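Local atomic coordinates of putative mannose-1-phosphate guanylyl transferase (Thermus thermophilus, PDB entry 2CU2), a protein that probably transfers a guanylyl group from GTP to mannose 1-phosphate, making GDP-mannose. Residues Y292-V297 with A309-E314; L16-R21 with G257-L262; L284-C289 with V298-V303; D23-F28 with E63-P68; V7-R12 with L106-Y111. All coordinates share one frame; numbering follows the deposited sequence.

Contact 1 of 5, residues Y292-V297 with A309-E314; sequences YADRGV and AKVGDE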
# COMPACT_ATOMS: atom_id res chain seq x y z
N TYR A 292 8.31 2.67 -2.41
CA TYR A 292 9.18 1.79 -1.65
C TYR A 292 8.41 0.49 -1.45
O TYR A 292 7.33 0.49 -0.87
CB TYR A 292 9.54 2.36 -0.29
CG TYR A 292 10.62 1.55 0.39
CD1 TYR A 292 11.96 1.96 0.35
CD2 TYR A 292 10.33 0.32 1.00
CE1 TYR A 292 12.97 1.17 0.90
CE2 TYR A 292 11.34 -0.48 1.55
CZ TYR A 292 12.66 -0.05 1.49
OH TYR A 292 13.67 -0.81 2.03
N ALA A 293 8.96 -0.61 -1.95
CA ALA A 293 8.39 -1.93 -1.77
C ALA A 293 9.44 -2.91 -1.24
O ALA A 293 10.33 -3.37 -1.95
CB ALA A 293 7.86 -2.41 -3.12
N ASP A 294 9.35 -3.19 0.07
CA ASP A 294 10.26 -4.15 0.67
C ASP A 294 10.14 -5.53 0.02
O ASP A 294 11.10 -6.28 -0.13
CB ASP A 294 9.95 -4.24 2.16
CG ASP A 294 8.81 -5.22 2.38
OD1 ASP A 294 7.87 -5.20 1.59
OD2 ASP A 294 8.87 -5.99 3.34
N ARG A 295 8.89 -5.88 -0.35
CA ARG A 295 8.62 -7.19 -0.93
C ARG A 295 7.31 -7.17 -1.73
O ARG A 295 6.65 -6.15 -1.89
CB ARG A 295 8.52 -8.21 0.19
CG ARG A 295 8.99 -9.60 -0.25
CD ARG A 295 8.22 -10.72 0.47
NE ARG A 295 9.13 -11.82 0.80
CZ ARG A 295 9.19 -12.85 -0.06
NH1 ARG A 295 8.44 -12.85 -1.15
NH2 ARG A 295 10.00 -13.88 0.19
N GLY A 296 6.98 -8.35 -2.29
CA GLY A 296 5.76 -8.45 -3.08
C GLY A 296 5.73 -7.41 -4.20
O GLY A 296 6.73 -7.15 -4.87
N VAL A 297 4.53 -6.86 -4.46
CA VAL A 297 4.37 -5.93 -5.58
C VAL A 297 3.58 -4.68 -5.17
O VAL A 297 2.74 -4.71 -4.28
CB VAL A 297 3.63 -6.67 -6.70
CG1 VAL A 297 3.25 -5.68 -7.80
CG2 VAL A 297 4.50 -7.77 -7.27
N ALA A 309 4.65 3.71 0.24
CA ALA A 309 5.70 2.94 0.89
C ALA A 309 5.15 1.74 1.63
O ALA A 309 4.34 1.88 2.55
CB ALA A 309 6.49 3.83 1.85
N LYS A 310 5.61 0.56 1.24
CA LYS A 310 5.14 -0.69 1.84
C LYS A 310 6.28 -1.46 2.49
O LYS A 310 7.27 -1.81 1.86
CB LYS A 310 4.50 -1.53 0.74
CG LYS A 310 4.08 -2.92 1.24
CD LYS A 310 4.62 -4.04 0.36
CE LYS A 310 4.32 -5.43 0.93
NZ LYS A 310 5.19 -5.69 2.08
N VAL A 311 6.14 -1.74 3.78
CA VAL A 311 7.12 -2.52 4.52
C VAL A 311 6.33 -3.47 5.40
O VAL A 311 5.56 -3.04 6.26
CB VAL A 311 8.04 -1.64 5.40
CG1 VAL A 311 9.04 -2.53 6.15
CG2 VAL A 311 8.77 -0.62 4.53
N GLY A 312 6.49 -4.77 5.17
CA GLY A 312 5.73 -5.74 5.94
C GLY A 312 4.25 -5.55 5.69
O GLY A 312 3.81 -5.45 4.54
N ASP A 313 3.47 -5.48 6.76
CA ASP A 313 2.03 -5.30 6.63
C ASP A 313 1.60 -3.86 6.89
O ASP A 313 0.48 -3.60 7.35
CB ASP A 313 1.29 -6.25 7.58
CG ASP A 313 1.51 -7.70 7.22
OD1 ASP A 313 1.18 -8.09 6.07
OD2 ASP A 313 2.01 -8.46 8.07
N GLU A 314 2.49 -2.92 6.60
CA GLU A 314 2.17 -1.51 6.78
C GLU A 314 2.38 -0.77 5.47
O GLU A 314 3.39 -0.96 4.79
CB GLU A 314 3.04 -0.91 7.88
CG GLU A 314 2.83 -1.57 9.23
CD GLU A 314 3.36 -0.75 10.39
OE1 GLU A 314 4.57 -0.46 10.42
OE2 GLU A 314 2.57 -0.40 11.28

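Contact 2 of 5, residues L16-R21 with G257-L262; sequences LWPLSR and GNWRAL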
# COMPACT_ATOMS: atom_id res chain seq x y z
N LEU A 16 10.09 8.52 8.21
CA LEU A 16 10.31 7.43 7.26
C LEU A 16 9.49 6.18 7.57
O LEU A 16 9.83 5.07 7.16
CB LEU A 16 11.80 7.08 7.14
CG LEU A 16 12.63 8.15 6.41
CD1 LEU A 16 14.08 7.71 6.33
CD2 LEU A 16 12.06 8.39 5.01
N TRP A 17 8.39 6.36 8.31
CA TRP A 17 7.49 5.25 8.62
C TRP A 17 6.88 4.89 7.26
O TRP A 17 6.67 5.77 6.42
CB TRP A 17 6.39 5.74 9.57
CG TRP A 17 5.39 4.68 9.95
CD1 TRP A 17 5.43 3.86 11.04
CD2 TRP A 17 4.23 4.30 9.20
NE1 TRP A 17 4.36 2.98 11.02
CE2 TRP A 17 3.61 3.23 9.90
CE3 TRP A 17 3.65 4.75 8.01
CZ2 TRP A 17 2.44 2.61 9.44
CZ3 TRP A 17 2.49 4.13 7.55
CH2 TRP A 17 1.89 3.07 8.27
N PRO A 18 6.57 3.60 7.01
CA PRO A 18 6.68 2.40 7.84
C PRO A 18 8.04 1.71 7.82
O PRO A 18 8.21 0.67 8.47
CB PRO A 18 5.61 1.50 7.25
CG PRO A 18 5.81 1.74 5.79
CD PRO A 18 5.93 3.26 5.72
N LEU A 19 9.00 2.24 7.07
CA LEU A 19 10.31 1.61 7.00
C LEU A 19 11.03 1.65 8.33
O LEU A 19 11.65 0.66 8.73
CB LEU A 19 11.17 2.28 5.92
CG LEU A 19 12.54 1.62 5.70
CD1 LEU A 19 12.36 0.20 5.21
CD2 LEU A 19 13.34 2.44 4.70
N SER A 20 10.95 2.77 9.03
CA SER A 20 11.59 2.86 10.34
C SER A 20 10.80 2.11 11.41
O SER A 20 9.59 1.92 11.34
CB SER A 20 11.75 4.34 10.71
OG SER A 20 10.48 4.99 10.63
N ARG A 21 11.57 1.66 12.43
CA ARG A 21 11.01 0.81 13.48
C ARG A 21 11.46 1.32 14.86
O ARG A 21 12.38 2.12 14.99
CB ARG A 21 11.58 -0.59 13.29
CG ARG A 21 10.83 -1.41 12.23
CD ARG A 21 10.69 -2.87 12.68
NE ARG A 21 11.51 -3.75 11.85
CZ ARG A 21 12.34 -4.60 12.49
NH1 ARG A 21 12.41 -4.59 13.81
NH2 ARG A 21 13.03 -5.50 11.78
N GLY A 257 15.81 13.28 5.17
CA GLY A 257 14.93 13.52 6.32
C GLY A 257 13.54 12.93 6.12
O GLY A 257 12.86 12.52 7.05
N ASN A 258 13.05 12.88 4.88
CA ASN A 258 11.72 12.32 4.62
C ASN A 258 11.68 11.56 3.28
O ASN A 258 12.64 11.53 2.52
CB ASN A 258 10.71 13.46 4.60
CG ASN A 258 11.02 14.39 3.46
OD1 ASN A 258 11.22 13.98 2.32
ND2 ASN A 258 11.06 15.70 3.78
N TRP A 259 10.52 10.91 3.05
CA TRP A 259 10.40 10.05 1.87
C TRP A 259 10.72 10.79 0.57
O TRP A 259 11.18 10.22 -0.41
CB TRP A 259 8.97 9.50 1.82
CG TRP A 259 8.83 8.36 2.75
CD1 TRP A 259 8.06 8.32 3.94
CD2 TRP A 259 9.42 7.04 2.61
NE1 TRP A 259 8.10 7.11 4.55
CE2 TRP A 259 8.98 6.26 3.71
CE3 TRP A 259 10.27 6.47 1.66
CZ2 TRP A 259 9.38 4.95 3.83
CZ3 TRP A 259 10.68 5.16 1.79
CH2 TRP A 259 10.23 4.39 2.88
N ARG A 260 10.40 12.10 0.55
CA ARG A 260 10.65 12.87 -0.66
C ARG A 260 12.14 12.93 -1.00
O ARG A 260 12.55 13.17 -2.13
CB ARG A 260 10.11 14.29 -0.45
CG ARG A 260 9.48 14.86 -1.72
CD ARG A 260 10.25 16.07 -2.25
NE ARG A 260 10.25 16.09 -3.71
CZ ARG A 260 9.48 17.01 -4.32
NH1 ARG A 260 8.78 17.87 -3.60
NH2 ARG A 260 9.43 17.06 -5.66
N ALA A 261 12.97 12.73 0.04
CA ALA A 261 14.41 12.79 -0.17
C ALA A 261 14.88 11.74 -1.18
O ALA A 261 15.91 11.87 -1.83
CB ALA A 261 15.10 12.56 1.18
N LEU A 262 14.11 10.65 -1.25
CA LEU A 262 14.46 9.59 -2.19
C LEU A 262 14.50 10.13 -3.63
O LEU A 262 15.34 9.75 -4.44
CB LEU A 262 13.42 8.48 -2.07
CG LEU A 262 13.82 7.40 -1.07
CD1 LEU A 262 13.84 7.92 0.37
CD2 LEU A 262 12.89 6.19 -1.08

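Contact 3 of 5, residues L284-C289 with V298-V303; sequences LDTFGC and VATLGV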
# COMPACT_ATOMS: atom_id res chain seq x y z
N LEU A 284 1.27 2.13 -14.05
CA LEU A 284 0.38 2.35 -15.20
C LEU A 284 -0.15 3.79 -15.24
O LEU A 284 -0.96 4.20 -14.43
CB LEU A 284 -0.80 1.38 -15.08
CG LEU A 284 -0.43 -0.06 -15.45
CD1 LEU A 284 -1.27 -1.09 -14.70
CD2 LEU A 284 -0.62 -0.36 -16.94
N ASP A 285 0.38 4.58 -16.19
CA ASP A 285 -0.02 5.98 -16.24
C ASP A 285 0.31 6.68 -14.92
O ASP A 285 -0.49 7.40 -14.35
CB ASP A 285 -1.54 6.03 -16.48
CG ASP A 285 -1.95 7.48 -16.75
OD1 ASP A 285 -1.23 8.15 -17.49
OD2 ASP A 285 -2.95 7.93 -16.18
N THR A 286 1.52 6.38 -14.42
CA THR A 286 1.95 6.96 -13.15
C THR A 286 3.17 7.86 -13.34
O THR A 286 4.12 7.51 -14.03
CB THR A 286 2.28 5.82 -12.20
OG1 THR A 286 1.09 5.10 -11.88
CG2 THR A 286 2.89 6.36 -10.91
N PHE A 287 3.16 9.03 -12.72
CA PHE A 287 4.27 9.97 -12.86
C PHE A 287 4.70 10.62 -11.55
O PHE A 287 3.93 10.66 -10.59
CB PHE A 287 3.89 11.07 -13.86
CG PHE A 287 3.53 10.56 -15.22
CD1 PHE A 287 4.52 10.37 -16.19
CD2 PHE A 287 2.21 10.22 -15.52
CE1 PHE A 287 4.20 9.85 -17.44
CE2 PHE A 287 1.88 9.69 -16.77
CZ PHE A 287 2.87 9.50 -17.73
N GLY A 288 5.93 11.12 -11.54
CA GLY A 288 6.48 11.79 -10.37
C GLY A 288 6.26 11.16 -9.00
O GLY A 288 6.16 11.87 -8.00
N CYS A 289 6.21 9.84 -8.95
CA CYS A 289 6.00 9.17 -7.67
C CYS A 289 7.26 8.61 -7.01
O CYS A 289 8.31 8.48 -7.64
CB CYS A 289 5.00 8.03 -7.83
SG CYS A 289 3.30 8.57 -8.07
N VAL A 298 3.92 -3.56 -5.82
CA VAL A 298 3.17 -2.33 -5.57
C VAL A 298 2.62 -1.74 -6.87
O VAL A 298 3.35 -1.41 -7.79
CB VAL A 298 4.10 -1.33 -4.89
CG1 VAL A 298 3.43 0.05 -4.85
CG2 VAL A 298 4.41 -1.78 -3.48
N ALA A 299 1.32 -1.72 -7.09
CA ALA A 299 0.80 -1.27 -8.38
C ALA A 299 0.13 0.08 -8.22
O ALA A 299 -0.70 0.28 -7.33
CB ALA A 299 -0.18 -2.30 -8.94
N THR A 300 0.51 1.01 -9.08
CA THR A 300 -0.06 2.34 -9.06
C THR A 300 -0.70 2.52 -10.43
O THR A 300 -0.12 2.15 -11.46
CB THR A 300 1.00 3.41 -8.78
OG1 THR A 300 2.02 3.38 -9.79
CG2 THR A 300 1.66 3.14 -7.43
N LEU A 301 -1.90 3.08 -10.44
CA LEU A 301 -2.64 3.27 -11.66
C LEU A 301 -3.22 4.69 -11.71
O LEU A 301 -4.03 5.07 -10.87
CB LEU A 301 -3.77 2.23 -11.70
CG LEU A 301 -3.56 0.74 -11.40
CD1 LEU A 301 -4.88 0.11 -11.04
CD2 LEU A 301 -2.96 0.03 -12.61
N GLY A 302 -2.77 5.46 -12.70
CA GLY A 302 -3.26 6.81 -12.89
C GLY A 302 -3.08 7.81 -11.76
O GLY A 302 -3.98 8.60 -11.48
N VAL A 303 -1.93 7.79 -11.10
CA VAL A 303 -1.66 8.72 -10.02
C VAL A 303 -0.33 9.44 -10.24
O VAL A 303 0.54 8.96 -10.97
CB VAL A 303 -1.63 8.00 -8.64
CG1 VAL A 303 -3.03 7.55 -8.25
CG2 VAL A 303 -0.70 6.81 -8.69

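Contact 4 of 5, residues D23-F28 with E63-P68; sequences DRPKPF and EAVARP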
# COMPACT_ATOMS: atom_id res chain seq x y z
N ASP A 23 12.89 -0.58 17.11
CA ASP A 23 14.21 -1.16 17.33
C ASP A 23 15.10 -1.01 16.09
O ASP A 23 16.14 -1.63 15.95
CB ASP A 23 14.03 -2.64 17.67
CG ASP A 23 13.33 -3.34 16.51
OD1 ASP A 23 13.03 -2.67 15.53
OD2 ASP A 23 13.11 -4.55 16.60
N ARG A 24 14.61 -0.17 15.16
CA ARG A 24 15.37 0.08 13.94
C ARG A 24 15.36 1.56 13.57
O ARG A 24 14.49 2.05 12.86
CB ARG A 24 14.75 -0.75 12.81
CG ARG A 24 15.80 -1.43 11.94
CD ARG A 24 16.50 -2.58 12.67
NE ARG A 24 16.28 -3.84 11.96
CZ ARG A 24 16.63 -4.98 12.60
NH1 ARG A 24 17.15 -4.92 13.81
NH2 ARG A 24 16.45 -6.16 12.00
N PRO A 25 16.36 2.28 14.12
CA PRO A 25 16.53 3.71 13.86
C PRO A 25 16.93 3.97 12.41
O PRO A 25 17.25 3.07 11.64
CB PRO A 25 17.60 4.23 14.81
CG PRO A 25 17.94 3.12 15.80
CD PRO A 25 17.39 1.83 15.03
N LYS A 26 16.87 5.27 12.04
CA LYS A 26 17.05 5.65 10.63
C LYS A 26 18.30 5.02 9.99
O LYS A 26 18.27 4.52 8.88
CB LYS A 26 17.14 7.17 10.56
CG LYS A 26 17.68 7.67 9.22
CD LYS A 26 17.14 9.05 8.85
CE LYS A 26 18.05 9.78 7.84
NZ LYS A 26 17.85 11.22 7.96
N PRO A 27 19.43 5.11 10.71
CA PRO A 27 20.73 4.69 10.17
C PRO A 27 20.74 3.21 9.76
O PRO A 27 21.63 2.74 9.07
CB PRO A 27 21.78 4.95 11.24
CG PRO A 27 21.16 5.82 12.33
CD PRO A 27 19.59 5.58 12.08
N PHE A 28 19.76 2.46 10.28
CA PHE A 28 19.76 1.02 10.03
C PHE A 28 18.72 0.56 9.00
O PHE A 28 18.29 -0.58 8.98
CB PHE A 28 19.60 0.29 11.36
CG PHE A 28 20.64 0.75 12.34
CD1 PHE A 28 21.89 0.15 12.34
CD2 PHE A 28 20.32 1.70 13.29
CE1 PHE A 28 22.83 0.51 13.29
CE2 PHE A 28 21.26 2.06 14.25
CZ PHE A 28 22.52 1.47 14.25
N GLU A 63 22.07 -1.38 21.06
CA GLU A 63 23.30 -2.15 20.90
C GLU A 63 23.10 -3.36 19.98
O GLU A 63 23.97 -3.75 19.22
CB GLU A 63 23.75 -2.62 22.28
CG GLU A 63 25.15 -3.24 22.24
CD GLU A 63 25.57 -3.63 23.63
OE1 GLU A 63 26.70 -4.05 23.81
OE2 GLU A 63 24.75 -3.52 24.54
N ALA A 64 21.91 -3.98 20.10
CA ALA A 64 21.65 -5.19 19.33
C ALA A 64 21.83 -4.98 17.83
O ALA A 64 22.61 -5.65 17.16
CB ALA A 64 20.21 -5.64 19.63
N VAL A 65 21.08 -4.03 17.27
CA VAL A 65 21.12 -3.77 15.83
C VAL A 65 22.46 -3.17 15.37
O VAL A 65 22.84 -3.25 14.21
CB VAL A 65 19.97 -2.84 15.46
CG1 VAL A 65 20.20 -1.45 16.05
CG2 VAL A 65 19.84 -2.73 13.95
N ALA A 66 23.18 -2.54 16.32
CA ALA A 66 24.42 -1.88 15.95
C ALA A 66 25.64 -2.82 16.01
O ALA A 66 26.63 -2.65 15.31
CB ALA A 66 24.63 -0.69 16.88
N ARG A 67 25.55 -3.83 16.91
CA ARG A 67 26.75 -4.62 17.18
C ARG A 67 27.37 -5.24 15.93
O ARG A 67 28.59 -5.29 15.79
CB ARG A 67 26.45 -5.69 18.23
CG ARG A 67 27.74 -6.23 18.88
CD ARG A 67 27.99 -5.63 20.27
NE ARG A 67 29.41 -5.25 20.44
CZ ARG A 67 29.73 -4.50 21.51
NH1 ARG A 67 28.79 -4.12 22.36
NH2 ARG A 67 31.01 -4.19 21.74
N PRO A 68 26.54 -5.81 15.02
CA PRO A 68 27.04 -6.37 13.77
C PRO A 68 27.98 -5.42 13.01
O PRO A 68 28.83 -5.85 12.24
CB PRO A 68 25.84 -6.78 12.91
CG PRO A 68 24.68 -6.98 13.88
CD PRO A 68 25.09 -6.00 15.08

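Contact 5 of 5, residues V7-R12 with L106-Y111; sequences VMAGGR and LPADHY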
# COMPACT_ATOMS: atom_id res chain seq x y z
N VAL A 7 31.45 8.33 14.52
CA VAL A 7 30.28 8.17 13.68
C VAL A 7 29.00 8.14 14.51
O VAL A 7 28.71 7.20 15.24
CB VAL A 7 30.42 6.86 12.90
CG1 VAL A 7 29.19 6.64 12.02
CG2 VAL A 7 31.66 6.92 12.02
N MET A 8 28.24 9.25 14.41
CA MET A 8 27.03 9.36 15.23
C MET A 8 25.83 8.70 14.56
O MET A 8 25.35 9.11 13.52
CB MET A 8 26.76 10.85 15.46
CG MET A 8 27.95 11.57 16.10
SD MET A 8 27.57 13.27 16.53
CE MET A 8 27.36 13.91 14.86
N ALA A 9 25.36 7.61 15.20
CA ALA A 9 24.16 6.94 14.71
C ALA A 9 22.96 7.26 15.60
O ALA A 9 22.94 6.98 16.80
CB ALA A 9 24.42 5.44 14.70
N GLY A 10 21.95 7.91 15.00
CA GLY A 10 20.77 8.27 15.77
C GLY A 10 19.59 8.65 14.88
O GLY A 10 19.60 8.48 13.67
N GLY A 11 18.52 9.15 15.53
CA GLY A 11 17.33 9.52 14.78
C GLY A 11 16.32 8.36 14.74
O GLY A 11 16.62 7.27 14.28
N ARG A 12 15.11 8.49 15.26
CA ARG A 12 14.04 7.51 15.08
C ARG A 12 13.63 7.42 13.61
O ARG A 12 13.28 6.35 13.13
CB ARG A 12 12.81 7.90 15.91
CG ARG A 12 13.07 8.08 17.40
CD ARG A 12 11.80 8.54 18.11
NE ARG A 12 12.04 8.83 19.52
CZ ARG A 12 12.32 7.91 20.44
NH1 ARG A 12 12.40 6.63 20.09
NH2 ARG A 12 12.53 8.27 21.70
N LEU A 106 31.07 12.75 12.26
CA LEU A 106 30.12 12.68 11.16
C LEU A 106 28.85 11.88 11.44
O LEU A 106 28.86 10.90 12.19
CB LEU A 106 30.80 12.11 9.92
CG LEU A 106 31.56 10.81 10.12
CD1 LEU A 106 30.98 9.72 9.23
CD2 LEU A 106 33.02 11.04 9.80
N PRO A 107 27.73 12.30 10.83
CA PRO A 107 26.46 11.60 10.90
C PRO A 107 26.45 10.36 10.01
O PRO A 107 27.13 10.27 9.00
CB PRO A 107 25.37 12.57 10.46
CG PRO A 107 26.04 13.59 9.55
CD PRO A 107 27.58 13.47 9.98
N ALA A 108 25.66 9.35 10.44
CA ALA A 108 25.61 8.11 9.69
C ALA A 108 24.29 7.99 8.92
O ALA A 108 24.01 6.99 8.27
CB ALA A 108 25.75 6.95 10.68
N ASP A 109 23.45 9.03 9.05
CA ASP A 109 22.15 8.96 8.40
C ASP A 109 22.02 9.94 7.23
O ASP A 109 20.97 10.50 6.96
CB ASP A 109 21.07 9.22 9.45
CG ASP A 109 21.17 10.65 9.98
OD1 ASP A 109 22.29 11.05 10.33
OD2 ASP A 109 20.15 11.31 10.12
N HIS A 110 23.17 10.18 6.55
CA HIS A 110 23.15 11.06 5.38
C HIS A 110 23.48 10.30 4.09
O HIS A 110 24.11 9.24 4.10
CB HIS A 110 24.18 12.17 5.61
CG HIS A 110 23.65 13.14 6.64
ND1 HIS A 110 24.27 14.31 6.93
CD2 HIS A 110 22.51 13.02 7.44
CE1 HIS A 110 23.52 14.88 7.89
NE2 HIS A 110 22.46 14.13 8.21
N TYR A 111 23.02 10.85 2.95
CA TYR A 111 23.38 10.26 1.67
C TYR A 111 24.50 11.06 0.99
O TYR A 111 24.48 12.28 0.95
CB TYR A 111 22.15 10.24 0.78
CG TYR A 111 22.55 9.92 -0.62
CD1 TYR A 111 22.77 8.59 -0.99
CD2 TYR A 111 22.78 10.94 -1.54
CE1 TYR A 111 23.20 8.29 -2.27
CE2 TYR A 111 23.22 10.64 -2.82
CZ TYR A 111 23.43 9.32 -3.18
OH TYR A 111 23.86 9.02 -4.46
O HOH W 1 19.67 11.69 12.85

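Contact 1 of 5, residues Y292-V297 with A309-E314
Tyr292 and Ala293 run parallel to Ala309 and Lys310, two neighbouring strands of a domain whose family is known for its beta-helix. Lys310 N donates to Tyr292 O at 2.7 Å and almost straight, 173° at the hydrogen. One step on, where strand 290-293 has ended, Asp294 N donates to Lys310 O at 3.1 Å. Tyr292 and Ala309 share one face of the pair, with their CB atoms 4.0 Å apart. The tyrosine ring turns its edge to Lys310 O, while its CE2 sits 3.9 Å from Val311 CG2; its hydroxyl finds its partner in Pro30 O.

On the other face lies Lys310. Its chain leaves with CG anti to the backbone N (chi1 175°) and bends at chi2 and chi4, which carries the ammonium past Arg295 O to the turn. There NZ forms a salt bridge with Asp294 OD1 and also gives a hydrogen to Gly312 O, 2.8 Å away on a lone pair of that carbonyl. Asp313 of the second subunit adds a further salt bridge, so three oxygens share the one amine across the dimer interface. Gly312 belongs to the type II' turn Val311 to Glu314, and its N gives a weak hydrogen bond of 3.2 Å to the second carboxylate oxygen, Asp294 OD2.

Contact 2 of 5, residues L16-R21 with G257-L262
Trp259 lays its indole against Leu16, Trp17 and Leu19, and the indole and Leu16 carry most of this buried contact. From CB the ring is set beside the backbone N, with CG anti to the carbonyl carbon (chi1 -80°), and this sends the indole across to the loop 16-21. CG and CD2 come first, both under Leu16 CD2, the methyl standing 3.8 Å from the centroid of the five-membered ring and only 10° off its normal: a CH-pi contact over the face. The same methyl also rests on the backbone, 3.6 Å from Asn258 C. Next is NE1, which donates to Trp17 O at 2.7 Å. That oxygen lies close to the indole plane, but the N-H arrives from above the carbonyl plane, 42° out of it. The ring atoms flanking NE1 lie beside the same oxygen, Trp259 CD1 at 3.8 Å and CE2 at 3.6 Å from Trp17 O.

The accepting loop is part of the glycine-rich signature segment of sugar nucleotidyltransferases, and a cis peptide precedes its Pro18. Across from it, Asn258 OD1 caps the approaching helix through weak bonds from Arg260 N and Ala261 N.

Farther out, Trp259 CZ2 lies 3.4 Å from Leu16 O, and CH2 ends 3.8 Å from Leu19 CB. A leucine in place of Trp259 would probably leave Trp17 O without its N-H donor and open a gap beneath the Leu16 methyl. Strands 306-311 and 314-319 also reach the indole, through Val307, Ala309 and Leu316.

Contact 3 of 5, residues L284-C289 with V298-V303
A parallel pairing of successive coils, as expected of the beta-helix domain, joins the end of strand 280-284 to the end of strand 297-301. Leu284 N donates to Thr300 O at 2.9 Å, and Leu284 O receives Gly302 N at 2.8 Å, nearly straight at 171°. Both chains then turn alike: Asp285 and Gly302 each take left-handed backbone angles. Beyond the corner Phe287 N reaches Val303 O at 3.2 Å.

Within the bend the side chains of Thr286 and Thr300 cross at about a right angle and their hydroxyls hydrogen-bond, OG1 to OG1 2.9 Å. Thr286 OG1 stands anti to its own carbonyl carbon (chi1 -67°), which aims it at the other threonine, while its CG2 lies 3.3 Å from Thr300 OG1. A valine in place of Thr286 would probably cost the Thr300 hydroxyl its bond to this neighbour, though His281 would still reach it.

Past the turn, Cys289 packs on Leu306 of strand 306-311, and Val298 packs on Val291 of strand 290-293. Val298, Ala299 and Thr300 pair in parallel with a strand of the second subunit, so the sheet continues through the dimer.

Contact 4 of 5, residues D23-F28 with E63-P68
Val65 packs against Asp23, Arg24, Pro25 and Phe28, and no hydrogen bond crosses between the two segments. Its two methyls divide the work. CG1 stands over the centre of the Phe28 ring, 4.0 Å from the centroid and 7° off the normal, a CH-pi contact; it also lies 4.4 Å from Pro25 CD. CG2, anti to the backbone N of Val65, is turned between the ring and Arg24: it is 3.9 Å from Phe28 CD1 and 3.6 Å from Arg24 CD. The guanidinium approaches the same methyl obliquely, with Arg24 NH1 at 3.5 Å, because the arginine chain is bent at chi2 and chi3. One residue further along the helix, Ala66 brings CB to 4.0 Å from Phe28 CZ.

The loop 23-28 carries the Pro-Lys-Pro end of the signature segment of sugar nucleotidyltransferases, and helix 63-66 follows the second strand of the parallel sheet. Several neighbours fix Phe28 in place. Pro27 CB lies against the ring face opposite Val65, offset toward the rim, so the phenyl is held between a proline and a valine. Leu38 of helix 37-45 also touches this side chain. The backbone bond from Phe28 N to Pro25 O, 2.9 Å, closes the short 3-10 turn that presents the ring.

Farther out, Asp23 pairs with Arg21 in a salt bridge. Lys26 turns away from the helix, while on the helix itself Arg67 forms a salt bridge with Glu63.

Contact 5 of 5, residues V7-R12 with L106-Y111
Val7 and Ala108 meet methyl to methyl, CG1 to CB 3.7 Å, at the apolar centre, where the ends of two parallel strands lie side by side. Val7 divides its branches: CG1, anti to the backbone N (chi1 179°), goes to the alanine, while CG2 lies 4.0 Å from Leu106 CD1. Ala9 CB adds a looser touch on Ala108 CB, 4.5 Å away.

Around this centre the backbones are tied by a short ladder. Met8 N donates to Leu106 O at 2.8 Å, and Ala108 N returns a bond to Met8 O at 3.1 Å, more bent, 138° at the hydrogen. Past it the chains part. A water spans the gap, giving a hydrogen to Asp109 OD2 at 2.8 Å and a weak one to Gly10 O; the same carboxylate oxygen also holds Lys26 in a salt bridge. These loops leave the C-terminal ends of the strands, the edge where GT-A-type nucleotidyltransferases generally bind their nucleotide.

Strand 3-8 lies between strands 54-59 and 102-107 in the sheet. Helix 37-45 covers the Val7 and Leu106 face through Leu38, Thr41 and Leu45, whereas Met8 packs on Thr84 and Ala87 of helix 83-98.

In the fold
Contacts 4 and 5 are the closest pair, with centres about 11 Å apart, and the salt bridge from Lys26 to Asp109 joins them; Lys26 N also lies 3.0 Å from Gly11 O, a probable hydrogen bond. They lie in the nucleotidyltransferase part, where the family's nucleotide probably binds. Contact 2 touches both, its centre about 14 Å from that of contact 5, and meets contact 1 through Glu314 on Trp17 and Pro18, bridging to the beta-helix part. Contacts 1 and 3, centres about 16 Å apart, use strands that follow one another in the chain and touch where Val298 packs on Ala293 and Lys310; both reach the second subunit. Contact 3 is remote, about 32 Å from contact 5 between centres.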